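Long-range contact in protein Cdhr2 (Mus musculus, PDB 5CYX), which probably joins adjacent microvilli by calcium-dependent adhesion to CDHR5 and so sets how they pack on the epithelial surface: residues Ile298-Thr303 / Met318-Arg323. Residues are numbered along the deposited sequence; the frame is centred on the assembly and turned at random.
Sequences IQVTAT and MWVTIR
With chi1 of Trp319 at -71°, its CG stands anti to the carbonyl carbon and the indole swings across to the neighbouring strand; in Gln299, CG is anti to the backbone N (chi1 -165°) and the extended chain crosses the indole at a slant. Gln299 CB sits almost squarely over the six-membered ring of Trp319, 3.7 Å from its centroid, a CH-pi contact. Farther out, Gln299 NE2 passes 3.7 Å from Trp319 NE1 without a hydrogen bond, amide and ring planes 35° apart, while Gln299 OE1 is hydrogen-bonded to Ser262 on strand 257-264. The two residues form an antiparallel non-hydrogen-bonded pair in a beta hairpin, whose strands 295-304 and 315-324 are the central pair of a four-stranded sheet in the third cadherin repeat, a Greek-key beta-sandwich. An alanine in place of Gln299 would keep CB over the indole but would probably leave the Ser262 hydroxyl without this amide partner and the pyrrole side of the ring less covered. Hydrogen-bonded pairs flank this one: Ile298 N reaches Val320 O at 2.8 Å and Val320 N reaches Ile298 O at 2.6 Å; Val300 and Met318 are likewise joined by two bonds, Val300 N to Met318 O at 2.6 Å, nearly straight on to the carbonyl, and Met318 N to Val300 O. Across the sheet from the indole, Ile298 CG2 lies 4.1 Å from Val320 CB, and Val300 CG2 meets Val320 CG2 at 4.2 Å; Phe270 and Ile272 pack against Ile298 and Val300 respectively.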
ATOM      1  N   ILE A 298      18.911 -26.676 -42.823  1.00 81.54           N
ATOM      2  CA  ILE A 298      19.188 -27.271 -41.486  1.00 80.18           C
ATOM      3  C   ILE A 298      18.652 -26.363 -40.391  1.00 78.76           C
ATOM      4  O   ILE A 298      18.952 -25.169 -40.403  1.00 81.47           O
ATOM      5  CB  ILE A 298      20.713 -27.527 -41.329  1.00 77.89           C
ATOM      6  CG1 ILE A 298      20.981 -29.013 -41.307  1.00 78.08           C
ATOM      7  CG2 ILE A 298      21.342 -26.945 -40.074  1.00 79.53           C
ATOM      8  CD1 ILE A 298      21.015 -29.616 -42.678  1.00 78.13           C
ATOM      9  N   GLN A 299      17.842 -26.914 -39.480  1.00 75.61           N
ATOM     10  CA  GLN A 299      17.372 -26.176 -38.313  1.00 74.10           C
ATOM     11  C   GLN A 299      18.324 -26.376 -37.110  1.00 70.93           C
ATOM     12  O   GLN A 299      18.519 -27.496 -36.650  1.00 69.03           O
ATOM     13  CB  GLN A 299      15.973 -26.617 -37.914  1.00 75.29           C
ATOM     14  CG  GLN A 299      15.297 -25.644 -36.950  1.00 76.32           C
ATOM     15  CD  GLN A 299      13.961 -26.157 -36.471  1.00 77.53           C
ATOM     16  OE1 GLN A 299      13.854 -27.307 -36.054  1.00 77.20           O
ATOM     17  NE2 GLN A 299      12.932 -25.317 -36.538  1.00 79.72           N
ATOM     18  N   VAL A 300      18.865 -25.264 -36.611  1.00 69.34           N
ATOM     19  CA  VAL A 300      19.706 -25.212 -35.445  1.00 67.62           C
ATOM     20  C   VAL A 300      18.933 -24.597 -34.273  1.00 67.00           C
ATOM     21  O   VAL A 300      18.304 -23.524 -34.387  1.00 63.14           O
ATOM     22  CB  VAL A 300      20.999 -24.420 -35.729  1.00 67.67           C
ATOM     23  CG1 VAL A 300      21.801 -24.202 -34.453  1.00 64.94           C
ATOM     24  CG2 VAL A 300      21.847 -25.164 -36.744  1.00 67.78           C
ATOM     25  N   THR A 301      19.020 -25.295 -33.144  1.00 63.96           N
ATOM     26  CA  THR A 301      18.382 -24.894 -31.905  1.00 64.95           C
ATOM     27  C   THR A 301      19.501 -24.582 -30.926  1.00 63.78           C
ATOM     28  O   THR A 301      20.422 -25.369 -30.796  1.00 60.55           O
ATOM     29  CB  THR A 301      17.498 -26.030 -31.356  1.00 66.06           C
ATOM     30  OG1 THR A 301      16.423 -26.255 -32.269  1.00 68.88           O
ATOM     31  CG2 THR A 301      16.929 -25.698 -29.995  1.00 66.49           C
ATOM     32  N   ALA A 302      19.426 -23.405 -30.306  1.00 64.16           N
ATOM     33  CA  ALA A 302      20.346 -22.958 -29.281  1.00 62.16           C
ATOM     34  C   ALA A 302      19.599 -23.010 -27.970  1.00 61.63           C
ATOM     35  O   ALA A 302      18.486 -22.543 -27.884  1.00 61.77           O
ATOM     36  CB  ALA A 302      20.803 -21.535 -29.569  1.00 62.87           C
ATOM     37  N   THR A 303      20.235 -23.554 -26.944  1.00 60.34           N
ATOM     38  CA  THR A 303      19.629 -23.752 -25.633  1.00 60.71           C
ATOM     39  C   THR A 303      20.632 -23.275 -24.577  1.00 60.06           C
ATOM     40  O   THR A 303      21.805 -23.671 -24.598  1.00 59.36           O
ATOM     41  CB  THR A 303      19.323 -25.247 -25.392  1.00 61.00           C
ATOM     42  OG1 THR A 303      18.590 -25.783 -26.498  1.00 63.44           O
ATOM     43  CG2 THR A 303      18.533 -25.452 -24.141  1.00 62.08           C
ATOM     44  N   MET A 318      16.640 -21.600 -35.632  1.00 75.99           N
ATOM     45  CA  MET A 318      16.584 -21.079 -36.985  1.00 80.29           C
ATOM     46  C   MET A 318      17.183 -22.051 -37.954  1.00 78.54           C
ATOM     47  O   MET A 318      17.878 -22.996 -37.554  1.00 70.92           O
ATOM     48  CB  MET A 318      17.324 -19.753 -37.114  1.00 82.89           C
ATOM     49  CG  MET A 318      18.836 -19.874 -36.947  1.00 82.46           C
ATOM     50  SD  MET A 318      19.389 -18.165 -36.927  1.00 87.23           S
ATOM     51  CE  MET A 318      21.005 -18.356 -37.567  1.00 85.33           C
ATOM     52  N   TRP A 319      16.906 -21.749 -39.226  1.00 79.08           N
ATOM     53  CA  TRP A 319      17.292 -22.528 -40.384  1.00 80.44           C
ATOM     54  C   TRP A 319      18.541 -21.951 -41.026  1.00 81.04           C
ATOM     55  O   TRP A 319      18.703 -20.729 -41.094  1.00 85.75           O
ATOM     56  CB  TRP A 319      16.150 -22.523 -41.428  1.00 82.84           C
ATOM     57  CG  TRP A 319      15.013 -23.329 -40.967  1.00 82.88           C
ATOM     58  CD1 TRP A 319      13.969 -22.899 -40.222  1.00 84.15           C
ATOM     59  CD2 TRP A 319      14.823 -24.734 -41.162  1.00 82.82           C
ATOM     60  NE1 TRP A 319      13.123 -23.943 -39.942  1.00 84.27           N
ATOM     61  CE2 TRP A 319      13.618 -25.082 -40.514  1.00 82.73           C
ATOM     62  CE3 TRP A 319      15.558 -25.737 -41.818  1.00 83.36           C
ATOM     63  CZ2 TRP A 319      13.113 -26.383 -40.508  1.00 82.89           C
ATOM     64  CZ3 TRP A 319      15.057 -27.042 -41.817  1.00 82.98           C
ATOM     65  CH2 TRP A 319      13.833 -27.346 -41.164  1.00 83.54           C
ATOM     66  N   VAL A 320      19.365 -22.843 -41.551  1.00 78.65           N
ATOM     67  CA  VAL A 320      20.640 -22.527 -42.177  1.00 79.02           C
ATOM     68  C   VAL A 320      20.672 -23.239 -43.522  1.00 78.73           C
ATOM     69  O   VAL A 320      20.328 -24.434 -43.599  1.00 76.27           O
ATOM     70  CB  VAL A 320      21.836 -23.090 -41.346  1.00 76.90           C
ATOM     71  CG1 VAL A 320      23.165 -22.891 -42.082  1.00 78.30           C
ATOM     72  CG2 VAL A 320      21.884 -22.465 -39.959  1.00 75.03           C
ATOM     73  N   THR A 321      21.136 -22.533 -44.558  1.00 78.39           N
ATOM     74  CA  THR A 321      21.292 -23.132 -45.880  1.00 79.90           C
ATOM     75  C   THR A 321      22.747 -23.451 -46.204  1.00 80.04           C
ATOM     76  O   THR A 321      23.649 -22.629 -45.990  1.00 80.33           O
ATOM     77  CB  THR A 321      20.699 -22.216 -46.957  1.00 82.31           C
ATOM     78  OG1 THR A 321      19.318 -22.052 -46.672  1.00 82.15           O
ATOM     79  CG2 THR A 321      20.838 -22.841 -48.327  1.00 83.43           C
ATOM     80  N   ILE A 322      22.964 -24.644 -46.746  1.00 82.95           N
ATOM     81  CA  ILE A 322      24.316 -25.139 -47.031  1.00 85.92           C
ATOM     82  C   ILE A 322      24.417 -25.673 -48.461  1.00 88.93           C
ATOM     83  O   ILE A 322      23.674 -26.585 -48.844  1.00 89.29           O
ATOM     84  CB  ILE A 322      24.723 -26.264 -46.063  1.00 83.30           C
ATOM     85  CG1 ILE A 322      24.712 -25.741 -44.623  1.00 82.72           C
ATOM     86  CG2 ILE A 322      26.104 -26.809 -46.440  1.00 83.40           C
ATOM     87  CD1 ILE A 322      25.091 -26.791 -43.582  1.00 81.67           C
ATOM     88  N   ARG A 323      25.387 -25.145 -49.204  1.00 92.23           N
ATOM     89  CA  ARG A 323      25.538 -25.431 -50.635  1.00 95.83           C
ATOM     90  C   ARG A 323      26.524 -26.576 -50.785  1.00 92.62           C
ATOM     91  O   ARG A 323      27.661 -26.452 -50.342  1.00 87.99           O
ATOM     92  CB  ARG A 323      26.052 -24.186 -51.388  1.00 99.59           C
ATOM     93  CG  ARG A 323      25.272 -22.907 -51.077  1.00104.95           C
ATOM     94  CD  ARG A 323      25.878 -21.619 -51.643  1.00108.90           C
ATOM     95  NE  ARG A 323      25.791 -20.558 -50.627  1.00111.13           N
ATOM     96  CZ  ARG A 323      26.786 -20.124 -49.839  1.00112.32           C
ATOM     97  NH1 ARG A 323      28.026 -20.598 -49.938  1.00111.47           N
ATOM     98  NH2 ARG A 323      26.543 -19.173 -48.942  1.00114.66           N
TER